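Local coordinates for protein beta-lactamase II (PDB 6V72) that probably hydrolyses beta-lactam antibiotics to substituted beta-amino acids, as a zinc-dependent class B metallo-beta-lactamase, at residues 178-183 / 220-225; 112-117 / 133-138. One frame throughout, in Å; residues are numbered along the deposited sequence.

Contact 1 (178-183 / 220-225); sequences GIAFGG and RTIAMS
Strands 179-181 and 221-223 run parallel, their axes 4.8 Å apart and inclined by 20°, joined by a ladder of backbone hydrogen bonds from T221 N to G178 O through to G182 N to A223 O. They are the two strands of a beta-alpha-beta unit whose helix is 205-215. On the sheet face carrying I179, F181, T221 and A223, I179 and T221 lie side by side, CG1 of I179 being 4.1 Å from CB of T221. The F181 ring swings along the neighbouring strand because its CG is anti to the backbone N (chi1 -179°), which brings CD1 to 3.6 Å from CB of A223, the methyl meeting the ring at its edge. G183 N sits over one face of that ring, offset toward the rim. On the other sheet face, CB of A180 meets CD1 of I222 at 4.0 Å. Past the strands, S225 N still bonds to G183 O at 2.9 Å, but from above the carbonyl plane. S225 also touches C184 and adjoins H226, both known zinc ligands of this enzyme, though the metal is absent from this chain. The G183-S225 bond thus ties together the chain immediately before each of these two ligands.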
ATOM      1  N   GLY A 178     -17.278  10.433 -23.412  1.00 20.05           N
ATOM      2  CA  GLY A 178     -16.790  11.049 -22.190  1.00 19.62           C
ATOM      3  C   GLY A 178     -16.390  10.089 -21.091  1.00 18.30           C
ATOM      4  O   GLY A 178     -16.550  10.414 -19.911  1.00 20.21           O
ATOM      5  N   ILE A 179     -15.848   8.926 -21.448  1.00 15.50           N
ATOM      6  CA  ILE A 179     -15.453   7.898 -20.492  1.00 15.87           C
ATOM      7  C   ILE A 179     -13.965   7.636 -20.661  1.00 15.14           C
ATOM      8  O   ILE A 179     -13.483   7.454 -21.785  1.00 17.82           O
ATOM      9  CB  ILE A 179     -16.241   6.586 -20.691  1.00 17.66           C
ATOM     10  CG1 ILE A 179     -17.736   6.784 -20.459  1.00 19.14           C
ATOM     11  CG2 ILE A 179     -15.682   5.471 -19.799  1.00 18.04           C
ATOM     12  CD1 ILE A 179     -18.572   5.656 -21.063  1.00 20.72           C
ATOM     13  N   ALA A 180     -13.242   7.586 -19.556  1.00 14.05           N
ATOM     14  CA  ALA A 180     -11.856   7.150 -19.599  1.00 15.25           C
ATOM     15  C   ALA A 180     -11.649   6.126 -18.501  1.00 14.06           C
ATOM     16  O   ALA A 180     -12.186   6.275 -17.395  1.00 16.31           O
ATOM     17  CB  ALA A 180     -10.878   8.302 -19.425  1.00 16.58           C
ATOM     18  N   PHE A 181     -10.869   5.092 -18.807  1.00 12.74           N
ATOM     19  CA  PHE A 181     -10.619   3.990 -17.886  1.00 12.88           C
ATOM     20  C   PHE A 181      -9.141   3.963 -17.523  1.00 12.96           C
ATOM     21  O   PHE A 181      -8.286   3.740 -18.390  1.00 13.46           O
ATOM     22  CB  PHE A 181     -11.051   2.664 -18.511  1.00 13.19           C
ATOM     23  CG  PHE A 181     -10.851   1.461 -17.617  1.00 12.96           C
ATOM     24  CD1 PHE A 181     -11.725   1.202 -16.567  1.00 15.43           C
ATOM     25  CD2 PHE A 181      -9.814   0.563 -17.858  1.00 15.68           C
ATOM     26  CE1 PHE A 181     -11.552   0.089 -15.760  1.00 15.94           C
ATOM     27  CE2 PHE A 181      -9.658  -0.560 -17.063  1.00 14.60           C
ATOM     28  CZ  PHE A 181     -10.512  -0.794 -16.021  1.00 14.70           C
ATOM     29  N   GLY A 182      -8.846   4.179 -16.241  1.00 13.11           N
ATOM     30  CA  GLY A 182      -7.485   4.315 -15.779  1.00 13.85           C
ATOM     31  C   GLY A 182      -6.843   3.043 -15.295  1.00 14.26           C
ATOM     32  O   GLY A 182      -5.710   3.087 -14.820  1.00 16.75           O
ATOM     33  N   GLY A 183      -7.512   1.901 -15.402  1.00 14.36           N
ATOM     34  CA  GLY A 183      -6.899   0.666 -14.941  1.00 14.94           C
ATOM     35  C   GLY A 183      -6.520   0.715 -13.467  1.00 16.86           C
ATOM     36  O   GLY A 183      -7.235   1.263 -12.634  1.00 16.85           O
ATOM     37  N   ARG A 220     -15.724  13.198 -18.324  1.00 21.60           N
ATOM     38  CA  ARG A 220     -16.186  13.429 -16.963  1.00 22.01           C
ATOM     39  C   ARG A 220     -16.545  12.143 -16.236  1.00 20.79           C
ATOM     40  O   ARG A 220     -16.840  12.187 -15.043  1.00 22.80           O
ATOM     41  CB  ARG A 220     -17.388  14.382 -16.957  1.00 30.16           C
ATOM     42  CG  ARG A 220     -17.006  15.803 -17.310  1.00 35.86           C
ATOM     43  CD  ARG A 220     -18.178  16.774 -17.149  1.00 42.03           C
ATOM     44  NE  ARG A 220     -18.370  17.229 -15.770  1.00 48.70           N
ATOM     45  CZ  ARG A 220     -17.677  18.214 -15.194  1.00 52.60           C
ATOM     46  NH1 ARG A 220     -17.938  18.559 -13.938  1.00 53.01           N
ATOM     47  NH2 ARG A 220     -16.723  18.855 -15.867  1.00 53.90           N
ATOM     48  N   THR A 221     -16.524  11.000 -16.905  1.00 20.19           N
ATOM     49  CA  THR A 221     -16.727   9.723 -16.237  1.00 18.04           C
ATOM     50  C   THR A 221     -15.383   9.006 -16.226  1.00 15.92           C
ATOM     51  O   THR A 221     -14.876   8.620 -17.283  1.00 16.33           O
ATOM     52  CB  THR A 221     -17.792   8.883 -16.936  1.00 21.30           C
ATOM     53  OG1 THR A 221     -19.060   9.543 -16.836  1.00 26.17           O
ATOM     54  CG2 THR A 221     -17.905   7.523 -16.287  1.00 24.43           C
ATOM     55  N   ILE A 222     -14.803   8.851 -15.041  1.00 14.95           N
ATOM     56  CA  ILE A 222     -13.536   8.159 -14.873  1.00 14.06           C
ATOM     57  C   ILE A 222     -13.807   6.825 -14.192  1.00 14.25           C
ATOM     58  O   ILE A 222     -14.356   6.774 -13.088  1.00 16.76           O
ATOM     59  CB  ILE A 222     -12.526   8.993 -14.074  1.00 14.96           C
ATOM     60  CG1 ILE A 222     -12.363  10.376 -14.706  1.00 16.97           C
ATOM     61  CG2 ILE A 222     -11.176   8.228 -13.973  1.00 17.39           C
ATOM     62  CD1 ILE A 222     -11.927  10.347 -16.172  1.00 16.90           C
ATOM     63  N   ALA A 223     -13.438   5.745 -14.865  1.00 14.83           N
ATOM     64  CA  ALA A 223     -13.578   4.387 -14.377  1.00 14.92           C
ATOM     65  C   ALA A 223     -12.197   3.832 -14.063  1.00 14.91           C
ATOM     66  O   ALA A 223     -11.198   4.300 -14.606  1.00 14.55           O
ATOM     67  CB  ALA A 223     -14.257   3.529 -15.437  1.00 17.66           C
HETATM   68  N   MSE A 224     -12.146   2.838 -13.175  1.00 14.65           N
HETATM   69  CA  MSE A 224     -10.857   2.288 -12.746  1.00 13.67           C
HETATM   70  C   MSE A 224     -10.995   0.876 -12.213  1.00 13.29           C
HETATM   71  O   MSE A 224     -12.117   0.391 -12.059  1.00 14.04           O
HETATM   72  CB  MSE A 224     -10.199   3.203 -11.703  1.00 17.74           C
HETATM   73  CG  MSE A 224     -10.914   3.223 -10.351  1.00 18.34           C
HETATM   74 SE   MSE A 224     -10.826   4.992  -9.534  0.71 21.33          SE
HETATM   75  CE  MSE A 224     -12.336   5.769 -10.520  0.95 22.22           C
ATOM     76  N   SER A 225      -9.863   0.209 -11.937  1.00 16.81           N
ATOM     77  CA  SER A 225      -9.904  -1.236 -11.703  1.00 15.12           C
ATOM     78  C   SER A 225     -10.532  -1.608 -10.369  1.00 14.39           C
ATOM     79  O   SER A 225     -11.196  -2.643 -10.282  1.00 15.73           O
ATOM     80  CB  SER A 225      -8.507  -1.844 -11.793  1.00 16.20           C
ATOM     81  OG  SER A 225      -8.055  -1.852 -13.144  1.00 17.32           O
TER

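Contact 2 (112-117 / 133-138); sequences NIATWA and ARNAIT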
ATOM      1  N   ASN A 112     -10.992 -18.490 -28.109  1.00 24.37           N
ATOM      2  CA  ASN A 112     -10.442 -18.008 -29.383  1.00 24.92           C
ATOM      3  C   ASN A 112     -10.554 -16.497 -29.514  1.00 23.64           C
ATOM      4  O   ASN A 112     -10.788 -15.973 -30.601  1.00 24.50           O
ATOM      5  CB  ASN A 112     -11.121 -18.686 -30.575  1.00 28.90           C
ATOM      6  CG  ASN A 112     -10.534 -20.046 -30.882  1.00 38.12           C
ATOM      7  OD1 ASN A 112      -9.762 -20.596 -30.096  1.00 42.11           O
ATOM      8  ND2 ASN A 112     -10.894 -20.595 -32.040  1.00 42.65           N
ATOM      9  N   ILE A 113     -10.407 -15.790 -28.405  1.00 17.90           N
ATOM     10  CA  ILE A 113     -10.463 -14.336 -28.416  1.00 15.89           C
ATOM     11  C   ILE A 113      -9.062 -13.771 -28.612  1.00 15.74           C
ATOM     12  O   ILE A 113      -8.125 -14.167 -27.918  1.00 19.80           O
ATOM     13  CB  ILE A 113     -11.089 -13.811 -27.119  1.00 14.79           C
ATOM     14  CG1 ILE A 113     -12.557 -14.243 -27.055  1.00 16.12           C
ATOM     15  CG2 ILE A 113     -10.971 -12.289 -27.037  1.00 16.06           C
ATOM     16  CD1 ILE A 113     -13.182 -14.094 -25.663  1.00 17.82           C
ATOM     17  N   ALA A 114      -8.930 -12.837 -29.565  1.00 16.22           N
ATOM     18  CA  ALA A 114      -7.665 -12.161 -29.826  1.00 16.03           C
ATOM     19  C   ALA A 114      -7.355 -11.201 -28.685  1.00 14.58           C
ATOM     20  O   ALA A 114      -8.092 -10.239 -28.468  1.00 17.81           O
ATOM     21  CB  ALA A 114      -7.739 -11.385 -31.139  1.00 16.70           C
ATOM     22  N   THR A 115      -6.244 -11.422 -28.011  1.00 14.64           N
ATOM     23  CA  THR A 115      -5.888 -10.697 -26.802  1.00 13.64           C
ATOM     24  C   THR A 115      -4.712  -9.769 -27.076  1.00 11.71           C
ATOM     25  O   THR A 115      -3.785 -10.141 -27.798  1.00 15.01           O
ATOM     26  CB  THR A 115      -5.526 -11.685 -25.707  1.00 15.26           C
ATOM     27  OG1 THR A 115      -4.597 -12.643 -26.249  1.00 18.61           O
ATOM     28  CG2 THR A 115      -6.784 -12.421 -25.257  1.00 16.71           C
ATOM     29  N   TRP A 116      -4.762  -8.573 -26.488  1.00 11.32           N
ATOM     30  CA  TRP A 116      -3.814  -7.498 -26.746  1.00 10.18           C
ATOM     31  C   TRP A 116      -3.238  -6.985 -25.439  1.00 11.76           C
ATOM     32  O   TRP A 116      -3.964  -6.856 -24.450  1.00 12.08           O
ATOM     33  CB  TRP A 116      -4.521  -6.329 -27.479  1.00 10.94           C
ATOM     34  CG  TRP A 116      -4.879  -6.680 -28.876  1.00 11.19           C
ATOM     35  CD1 TRP A 116      -6.013  -7.309 -29.303  1.00 14.87           C
ATOM     36  CD2 TRP A 116      -4.068  -6.474 -30.031  1.00 12.53           C
ATOM     37  NE1 TRP A 116      -5.965  -7.487 -30.666  1.00 15.36           N
ATOM     38  CE2 TRP A 116      -4.778  -6.988 -31.138  1.00 14.20           C
ATOM     39  CE3 TRP A 116      -2.806  -5.903 -30.240  1.00 12.94           C
ATOM     40  CZ2 TRP A 116      -4.276  -6.940 -32.433  1.00 16.05           C
ATOM     41  CZ3 TRP A 116      -2.311  -5.860 -31.524  1.00 13.03           C
ATOM     42  CH2 TRP A 116      -3.042  -6.377 -32.607  1.00 15.65           C
ATOM     43  N   ALA A 117      -1.942  -6.661 -25.443  1.00 10.01           N
ATOM     44  CA  ALA A 117      -1.299  -6.085 -24.270  1.00 10.18           C
ATOM     45  C   ALA A 117      -0.131  -5.218 -24.706  1.00  9.82           C
ATOM     46  O   ALA A 117       0.371  -5.342 -25.828  1.00 10.79           O
ATOM     47  CB  ALA A 117      -0.788  -7.150 -23.293  1.00 12.45           C
ATOM     48  N   ALA A 133      -0.688 -12.183 -23.477  1.00 24.93           N
ATOM     49  CA  ALA A 133      -1.592 -11.917 -24.579  1.00 22.54           C
ATOM     50  C   ALA A 133      -0.910 -12.298 -25.886  1.00 21.90           C
ATOM     51  O   ALA A 133       0.319 -12.258 -26.015  1.00 28.86           O
ATOM     52  CB  ALA A 133      -2.009 -10.440 -24.619  1.00 21.01           C
ATOM     53  N   ARG A 134      -1.723 -12.670 -26.865  1.00 22.93           N
ATOM     54  CA  ARG A 134      -1.166 -13.109 -28.136  1.00 22.61           C
ATOM     55  C   ARG A 134      -0.560 -11.947 -28.913  1.00 21.24           C
ATOM     56  O   ARG A 134       0.462 -12.120 -29.595  1.00 27.83           O
ATOM     57  CB  ARG A 134      -2.255 -13.811 -28.950  1.00 24.72           C
ATOM     58  CG  ARG A 134      -2.735 -15.128 -28.309  1.00 30.47           C
ATOM     59  CD  ARG A 134      -3.390 -16.026 -29.333  1.00 35.82           C
ATOM     60  NE  ARG A 134      -4.107 -17.154 -28.736  1.00 40.08           N
ATOM     61  CZ  ARG A 134      -3.522 -18.208 -28.178  1.00 42.55           C
ATOM     62  NH1 ARG A 134      -2.199 -18.283 -28.115  1.00 44.13           N
ATOM     63  NH2 ARG A 134      -4.265 -19.192 -27.686  1.00 41.93           N
ATOM     64  N   ASN A 135      -1.125 -10.755 -28.782  1.00 14.99           N
ATOM     65  CA  ASN A 135      -0.788  -9.656 -29.668  1.00 13.50           C
ATOM     66  C   ASN A 135      -0.200  -8.500 -28.875  1.00 12.67           C
ATOM     67  O   ASN A 135      -0.755  -8.096 -27.852  1.00 15.60           O
ATOM     68  CB  ASN A 135      -2.032  -9.195 -30.412  1.00 14.17           C
ATOM     69  CG  ASN A 135      -2.646 -10.302 -31.223  1.00 15.53           C
ATOM     70  OD1 ASN A 135      -2.104 -10.688 -32.261  1.00 20.16           O
ATOM     71  ND2 ASN A 135      -3.781 -10.815 -30.761  1.00 19.02           N
ATOM     72  N   ALA A 136       0.897  -7.951 -29.370  1.00 11.94           N
ATOM     73  CA  ALA A 136       1.556  -6.810 -28.752  1.00 10.13           C
ATOM     74  C   ALA A 136       1.103  -5.515 -29.419  1.00 10.87           C
ATOM     75  O   ALA A 136       1.238  -5.360 -30.640  1.00 13.73           O
ATOM     76  CB  ALA A 136       3.070  -6.946 -28.890  1.00 12.95           C
ATOM     77  N   ILE A 137       0.613  -4.572 -28.605  1.00 10.53           N
ATOM     78  CA  ILE A 137       0.183  -3.275 -29.128  1.00  9.93           C
ATOM     79  C   ILE A 137       1.383  -2.504 -29.661  1.00 11.10           C
ATOM     80  O   ILE A 137       2.446  -2.449 -29.026  1.00 12.54           O
ATOM     81  CB  ILE A 137      -0.524  -2.476 -28.021  1.00 10.95           C
ATOM     82  CG1 ILE A 137      -1.757  -3.214 -27.500  1.00 11.48           C
ATOM     83  CG2 ILE A 137      -0.873  -1.056 -28.481  1.00 11.87           C
ATOM     84  CD1 ILE A 137      -2.243  -2.674 -26.116  1.00 12.56           C
ATOM     85  N   THR A 138       1.207  -1.871 -30.815  1.00 11.45           N
ATOM     86  CA  THR A 138       2.171  -0.885 -31.296  1.00 10.47           C
ATOM     87  C   THR A 138       1.764   0.487 -30.774  1.00 11.07           C
ATOM     88  O   THR A 138       0.695   0.999 -31.134  1.00 14.22           O
ATOM     89  CB  THR A 138       2.254  -0.876 -32.824  1.00 13.23           C
ATOM     90  OG1 THR A 138       0.957  -0.590 -33.374  1.00 19.24           O
ATOM     91  CG2 THR A 138       2.713  -2.222 -33.319  1.00 13.28           C
TER
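W116 lays one face of its indole against N135, whose CB stands 3.3 Å from the centroid of the six-membered ring and only 9° off its normal, a close CH-pi contact. The two residues form a parallel beta bridge between strands 114-117 and 135-139, near one margin of the larger sheet of the metallo-beta-lactamase fold. The N135 amide is moderately tilted against the indole and runs on over its CE2 side, with ND2 toward NE1. With CG of N135 beside its own backbone N (chi1 -59°), ND2 turns back to T115 O, 3.0 Å away. That carbonyl is gripped twice: N135 N comes in nearly along its axis, whereas ND2 lies above its plane. The bridge, with its bond from N135 N, sets CB over the ring, and the ND2 bond limits rotation of the amide. Farther along, CG1 of I137 lies 4.0 Å from CE3 of W116, while helix 147-153, with E148 of a calcium site, packs against the tryptophan. The A117 methyl, on the sheet face turned from W116, meets CB of A133. T115 OG1 also hydrogen-bonds H109 NE2 of helix 105-110; across the contact it accepts R134 N at 2.9 Å, the N-H pointing almost straight at the oxygen (173°).

Along the chain, both segments of contact 2 precede those of contact 1, and all four belong to the metallo-beta-lactamase fold. The contact centres are about 21 Å apart and their nearest atoms about 11 Å, without touching. Each pairs parallel strands, but in different sheets: contact 2 near one margin of the larger mixed sheet, contact 1 at the end of the smaller one. The centre of contact 1 lies about 8 Å from the centre of the chain, beside the zinc site, empty in this chain; that of contact 2 lies about 15 Å from it. Contact 1 thus joins strands leading into zinc-ligand positions, while contact 2 builds the outer part of the other sheet, against helix 147-153.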